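Local coordinates for protein hydrazine synthase subunit beta (Candidatus Kuenenia stuttgartiensis, PDB 5C2V) that forms a beta-propeller subunit of the hydrazine synthase complex, which condenses nitric oxide with ammonium, and may modulate passage of the hydroxylamine intermediate between the active sites, at residues Y257-D262 and K266-G271; V37-A42 and A67-C72. One frame throughout, in Å; residues are numbered along the deposited sequence.

Contact 1 of 2, residues Y257-D262 and K266-G271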
loop_
_atom_site.group_PDB
_atom_site.type_symbol
_atom_site.label_atom_id
_atom_site.label_comp_id
_atom_site.label_asym_id
_atom_site.label_seq_id
_atom_site.Cartn_x
_atom_site.Cartn_y
_atom_site.Cartn_z
ATOM N N TYR B 257 -5.407 -42.855 11.101
ATOM C CA TYR B 257 -6.082 -44.152 11.151
ATOM C C TYR B 257 -7.389 -44.177 11.929
ATOM O O TYR B 257 -8.471 -44.190 11.345
ATOM C CB TYR B 257 -5.151 -45.198 11.768
ATOM C CG TYR B 257 -4.308 -45.961 10.778
ATOM C CD1 TYR B 257 -3.442 -45.299 9.924
ATOM C CD2 TYR B 257 -4.357 -47.348 10.719
ATOM C CE1 TYR B 257 -2.660 -45.990 9.025
ATOM C CE2 TYR B 257 -3.575 -48.052 9.824
ATOM C CZ TYR B 257 -2.729 -47.365 8.977
ATOM O OH TYR B 257 -1.946 -48.051 8.079
ATOM N N GLY B 258 -7.275 -44.178 13.252
ATOM C CA GLY B 258 -8.422 -44.383 14.115
ATOM C C GLY B 258 -9.127 -43.097 14.474
ATOM O O GLY B 258 -8.508 -42.036 14.545
ATOM N N MET B 259 -10.428 -43.192 14.718
ATOM C CA MET B 259 -11.202 -42.019 15.086
ATOM C C MET B 259 -12.120 -42.263 16.273
ATOM O O MET B 259 -12.690 -43.343 16.433
ATOM C CB MET B 259 -12.022 -41.520 13.897
ATOM C CG MET B 259 -11.250 -40.609 12.960
ATOM S SD MET B 259 -12.295 -39.950 11.651
ATOM C CE MET B 259 -12.867 -41.470 10.904
ATOM N N ALA B 260 -12.248 -41.236 17.105
ATOM C CA ALA B 260 -13.166 -41.255 18.231
ATOM C C ALA B 260 -13.973 -39.963 18.242
ATOM O O ALA B 260 -13.410 -38.865 18.224
ATOM C CB ALA B 260 -12.412 -41.435 19.537
ATOM N N MET B 261 -15.294 -40.105 18.256
ATOM C CA MET B 261 -16.195 -38.960 18.233
ATOM C C MET B 261 -16.682 -38.618 19.635
ATOM O O MET B 261 -17.146 -39.492 20.369
ATOM C CB MET B 261 -17.389 -39.236 17.316
ATOM C CG MET B 261 -18.435 -38.133 17.297
ATOM S SD MET B 261 -17.848 -36.616 16.519
ATOM C CE MET B 261 -17.663 -37.157 14.821
ATOM N N ASP B 262 -16.566 -37.345 20.003
ATOM C CA ASP B 262 -17.064 -36.861 21.287
ATOM C C ASP B 262 -18.561 -37.134 21.396
ATOM O O ASP B 262 -19.300 -36.923 20.434
ATOM C CB ASP B 262 -16.772 -35.366 21.445
ATOM C CG ASP B 262 -17.104 -34.846 22.829
ATOM O OD1 ASP B 262 -16.216 -34.879 23.707
ATOM O OD2 ASP B 262 -18.255 -34.409 23.042
ATOM N N LYS B 266 -18.574 -32.488 20.193
ATOM C CA LYS B 266 -17.749 -31.293 20.351
ATOM C C LYS B 266 -16.383 -31.422 19.680
ATOM O O LYS B 266 -15.904 -30.478 19.053
ATOM C CB LYS B 266 -17.556 -30.969 21.833
ATOM C CG LYS B 266 -18.832 -30.988 22.653
ATOM C CD LYS B 266 -18.662 -30.201 23.942
ATOM C CE LYS B 266 -19.622 -30.686 25.011
ATOM N NZ LYS B 266 -20.666 -29.675 25.334
ATOM N N TYR B 267 -15.759 -32.588 19.815
ATOM C CA TYR B 267 -14.404 -32.784 19.308
ATOM C C TYR B 267 -14.263 -34.044 18.462
ATOM O O TYR B 267 -15.038 -34.990 18.603
ATOM C CB TYR B 267 -13.405 -32.845 20.465
ATOM C CG TYR B 267 -13.367 -31.605 21.324
ATOM C CD1 TYR B 267 -12.563 -30.526 20.984
ATOM C CD2 TYR B 267 -14.128 -31.517 22.482
ATOM C CE1 TYR B 267 -12.522 -29.390 21.769
ATOM C CE2 TYR B 267 -14.096 -30.385 23.272
ATOM C CZ TYR B 267 -13.290 -29.325 22.911
ATOM O OH TYR B 267 -13.253 -28.195 23.696
ATOM N N LEU B 268 -13.265 -34.046 17.584
ATOM C CA LEU B 268 -12.914 -35.252 16.841
ATOM C C LEU B 268 -11.495 -35.684 17.193
ATOM O O LEU B 268 -10.581 -34.858 17.250
ATOM C CB LEU B 268 -13.045 -35.029 15.334
ATOM C CG LEU B 268 -12.770 -36.258 14.462
ATOM C CD1 LEU B 268 -13.706 -37.399 14.830
ATOM C CD2 LEU B 268 -12.893 -35.916 12.985
ATOM N N TYR B 269 -11.317 -36.980 17.433
ATOM C CA TYR B 269 -10.014 -37.510 17.822
ATOM C C TYR B 269 -9.467 -38.444 16.749
ATOM O O TYR B 269 -10.137 -39.389 16.342
ATOM C CB TYR B 269 -10.115 -38.236 19.166
ATOM C CG TYR B 269 -10.649 -37.365 20.282
ATOM C CD1 TYR B 269 -12.015 -37.194 20.464
ATOM C CD2 TYR B 269 -9.786 -36.708 21.149
ATOM C CE1 TYR B 269 -12.508 -36.394 21.475
ATOM C CE2 TYR B 269 -10.271 -35.907 22.168
ATOM C CZ TYR B 269 -11.633 -35.755 22.325
ATOM O OH TYR B 269 -12.128 -34.962 23.333
ATOM N N ILE B 270 -8.247 -38.173 16.294
ATOM C CA ILE B 270 -7.650 -38.932 15.200
ATOM C C ILE B 270 -6.292 -39.518 15.563
ATOM O O ILE B 270 -5.336 -38.781 15.808
ATOM C CB ILE B 270 -7.471 -38.058 13.943
ATOM C CG1 ILE B 270 -8.816 -37.505 13.473
ATOM C CG2 ILE B 270 -6.794 -38.852 12.832
ATOM C CD1 ILE B 270 -8.710 -36.585 12.276
ATOM N N GLY B 271 -6.209 -40.843 15.603
ATOM C CA GLY B 271 -4.926 -41.498 15.748
ATOM C C GLY B 271 -4.083 -41.278 14.507
ATOM O O GLY B 271 -4.496 -41.615 13.397
#
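Tyr269 and Ala260 form a hydrogen-bonded antiparallel pair in a beta hairpin. Ala260 N donates to Tyr269 O (2.9 Å), and Tyr269 N returns the bond to Ala260 O. Further bonds join Gly271 to Tyr257 and Gly258, and Asp262 N to Tyr267 O. The Tyr269 side chain stays close to its partner. Its CB lies 4.0 Å from Ala260 CB. CG sits beside the backbone N (chi1 -57°), and the ring turns one edge to the alanine carbonyl. CD1 is the ring atom nearest Ala260 O, at 3.1 Å, with the oxygen in the ring plane. Further out, the ring edge meets Asp262 CB. The OH ends 4.1 Å from Asp262 OD1, too far for a bond. Asp262 OD2 accepts a weak bond from Lys266 N, but its stronger partner is Lys264 N in the turn. Met259, Met261, Leu268 and Ile270 lie on the other face. There Met259 CG runs beside Ile270 CG1, and Met261 CE touches Leu268 CD1 (4.0 Å). Strands 256-261 and 267-272 are the first two of a four-stranded propeller blade. Ala260 and Tyr269 pack on strand 322-327, while the methionine face packs on strands 190-197 and 203-211.

Contact 2 of 2, residues V37-A42 and A67-C72; sequences VTFVDA and AFLYVC
Val37 and Leu69 meet where two beta sheets pack face to face. The contact is wholly apolar, and four buried side chains carry it.

The aliphatic contacts come first. Val37 points toward the other strand and uses both of its methyls. CG1 lies opposite the backbone N (chi1 173°) and touches Leu69 CD2 at 3.8 Å. CG2 branches the other way and meets Val71, the two valines reaching tip to tip. Val37 CG2 is 3.8 Å from Val71 CG2 and 3.9 Å from Val71 CG1, so it rests against both branches. Leu69 also points across, and CD2 is the methyl that does its touching.

The aromatic contact is made by Phe39. Its first bond points neither at the other strand nor away from it, but the ring end comes nearer. Phe39 CE1 approaches Leu69 CD2 to 4.0 Å from the opposite direction. Leu69 CD2 therefore touches both Val37 and Phe39. Within its own strand, Val37 CG1 also sits at the edge of the Phe39 ring, in its plane.

No hydrogen bond crosses the contact. The strand axes are 10.7 Å apart at closest and run at 144° to each other, which is face-to-face sheet packing of neighbouring propeller blades. Each strand is paired within its own sheet instead. Val37 bonds through its backbone to Val51, and Phe39 to Thr48 and Gly49.

Neighbouring strands continue the apolar layer. Phe28 of strand 26-31 packs edge-to-face with Phe39 and also touches Val37 and Leu69. From the second sheet, Val82 of strand 78-83 meets Phe39 and Leu69, while Val62 and Pro57 of strand 57-62 lie against Leu69 and Val71 respectively.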
loop_
_atom_site.group_PDB
_atom_site.type_symbol
_atom_site.label_atom_id
_atom_site.label_comp_id
_atom_site.label_asym_id
_atom_site.label_seq_id
_atom_site.Cartn_x
_atom_site.Cartn_y
_atom_site.Cartn_z
ATOM N N VAL B 37 -6.877 -60.897 23.337
ATOM C CA VAL B 37 -7.449 -59.603 23.694
ATOM C C VAL B 37 -7.171 -59.273 25.158
ATOM O O VAL B 37 -7.488 -60.057 26.050
ATOM C CB VAL B 37 -8.970 -59.562 23.444
ATOM C CG1 VAL B 37 -9.564 -58.267 23.980
ATOM C CG2 VAL B 37 -9.275 -59.719 21.961
ATOM N N THR B 38 -6.577 -58.109 25.396
ATOM C CA THR B 38 -6.237 -57.676 26.745
ATOM C C THR B 38 -7.374 -56.888 27.388
ATOM O O THR B 38 -7.919 -55.958 26.788
ATOM C CB THR B 38 -4.962 -56.809 26.747
ATOM O OG1 THR B 38 -3.889 -57.531 26.130
ATOM C CG2 THR B 38 -4.566 -56.435 28.168
ATOM N N PHE B 39 -7.731 -57.273 28.611
ATOM C CA PHE B 39 -8.748 -56.564 29.382
ATOM C C PHE B 39 -8.086 -55.591 30.350
ATOM O O PHE B 39 -7.160 -55.962 31.072
ATOM C CB PHE B 39 -9.637 -57.540 30.160
ATOM C CG PHE B 39 -10.590 -58.333 29.303
ATOM C CD1 PHE B 39 -10.532 -58.275 27.918
ATOM C CD2 PHE B 39 -11.555 -59.135 29.891
ATOM C CE1 PHE B 39 -11.410 -59.009 27.142
ATOM C CE2 PHE B 39 -12.437 -59.867 29.121
ATOM C CZ PHE B 39 -12.366 -59.803 27.745
ATOM N N VAL B 40 -8.556 -54.347 30.367
ATOM C CA VAL B 40 -8.012 -53.348 31.284
ATOM C C VAL B 40 -9.121 -52.654 32.071
ATOM O O VAL B 40 -10.118 -52.226 31.499
ATOM C CB VAL B 40 -7.181 -52.283 30.534
ATOM C CG1 VAL B 40 -6.653 -51.235 31.502
ATOM C CG2 VAL B 40 -6.031 -52.934 29.780
ATOM N N ASP B 41 -8.952 -52.546 33.385
ATOM C CA ASP B 41 -9.907 -51.808 34.202
ATOM C C ASP B 41 -9.651 -50.311 34.061
ATOM O O ASP B 41 -8.529 -49.848 34.246
ATOM C CB ASP B 41 -9.820 -52.234 35.669
ATOM C CG ASP B 41 -10.901 -51.602 36.524
ATOM O OD1 ASP B 41 -12.054 -52.081 36.475
ATOM O OD2 ASP B 41 -10.600 -50.628 37.246
ATOM N N ALA B 42 -10.698 -49.562 33.730
ATOM C CA ALA B 42 -10.570 -48.136 33.443
ATOM C C ALA B 42 -10.126 -47.325 34.657
ATOM O O ALA B 42 -9.341 -46.385 34.532
ATOM C CB ALA B 42 -11.886 -47.594 32.913
ATOM N N ALA B 67 -21.991 -57.718 28.222
ATOM C CA ALA B 67 -21.752 -59.098 28.638
ATOM C C ALA B 67 -20.936 -59.894 27.619
ATOM O O ALA B 67 -20.510 -61.014 27.903
ATOM C CB ALA B 67 -23.077 -59.797 28.904
ATOM N N PHE B 68 -20.715 -59.321 26.440
ATOM C CA PHE B 68 -20.042 -60.046 25.364
ATOM C C PHE B 68 -19.119 -59.156 24.536
ATOM O O PHE B 68 -19.353 -57.957 24.394
ATOM C CB PHE B 68 -21.070 -60.708 24.441
ATOM C CG PHE B 68 -21.974 -61.689 25.135
ATOM C CD1 PHE B 68 -21.578 -63.003 25.324
ATOM C CD2 PHE B 68 -23.223 -61.299 25.589
ATOM C CE1 PHE B 68 -22.409 -63.908 25.959
ATOM C CE2 PHE B 68 -24.058 -62.199 26.225
ATOM C CZ PHE B 68 -23.650 -63.506 26.410
ATOM N N LEU B 69 -18.069 -59.762 23.988
ATOM C CA LEU B 69 -17.131 -59.054 23.126
ATOM C C LEU B 69 -16.928 -59.800 21.811
ATOM O O LEU B 69 -16.426 -60.924 21.799
ATOM C CB LEU B 69 -15.788 -58.865 23.834
ATOM C CG LEU B 69 -14.696 -58.153 23.034
ATOM C CD1 LEU B 69 -15.077 -56.705 22.769
ATOM C CD2 LEU B 69 -13.359 -58.238 23.755
ATOM N N TYR B 70 -17.313 -59.171 20.706
ATOM C CA TYR B 70 -17.145 -59.777 19.390
ATOM C C TYR B 70 -15.833 -59.322 18.764
ATOM O O TYR B 70 -15.675 -58.155 18.413
ATOM C CB TYR B 70 -18.319 -59.422 18.476
ATOM C CG TYR B 70 -19.596 -60.178 18.771
ATOM C CD1 TYR B 70 -20.274 -59.999 19.971
ATOM C CD2 TYR B 70 -20.131 -61.062 17.843
ATOM C CE1 TYR B 70 -21.443 -60.686 20.241
ATOM C CE2 TYR B 70 -21.299 -61.753 18.105
ATOM C CZ TYR B 70 -21.951 -61.561 19.304
ATOM O OH TYR B 70 -23.115 -62.246 19.569
ATOM N N VAL B 71 -14.901 -60.258 18.612
ATOM C CA VAL B 71 -13.560 -59.941 18.136
ATOM C C VAL B 71 -13.375 -60.385 16.689
ATOM O O VAL B 71 -13.820 -61.464 16.305
ATOM C CB VAL B 71 -12.488 -60.610 19.022
ATOM C CG1 VAL B 71 -11.098 -60.186 18.594
ATOM C CG2 VAL B 71 -12.722 -60.269 20.485
ATOM N N CYS B 72 -12.721 -59.553 15.885
ATOM C CA CYS B 72 -12.472 -59.900 14.490
ATOM C C CYS B 72 -11.107 -60.543 14.309
ATOM O O CYS B 72 -10.085 -59.875 14.432
ATOM C CB CYS B 72 -12.567 -58.659 13.602
ATOM S SG CYS B 72 -14.238 -58.203 13.116
#

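In the fold
The two contacts show two levels of order in the beta-propeller. Contact 1 lies within one blade and pairs its first two strands, 256-261 and 267-272. Contact 2 joins two blades, packing strand 36-41 of the first four-stranded sheet on strand 68-73 of the next. Contact 2 closes along the chain before contact 1 opens, and they share no strand or sheet. Their centres are about 20 Å apart and their nearest atoms about 14 Å. The centre of contact 1 is about 9 Å from that of the chain, against about 17 Å for contact 2. Contact 1 holds a blade together mainly through backbone hydrogen bonds; contact 2 joins two blades through apolar side chains alone.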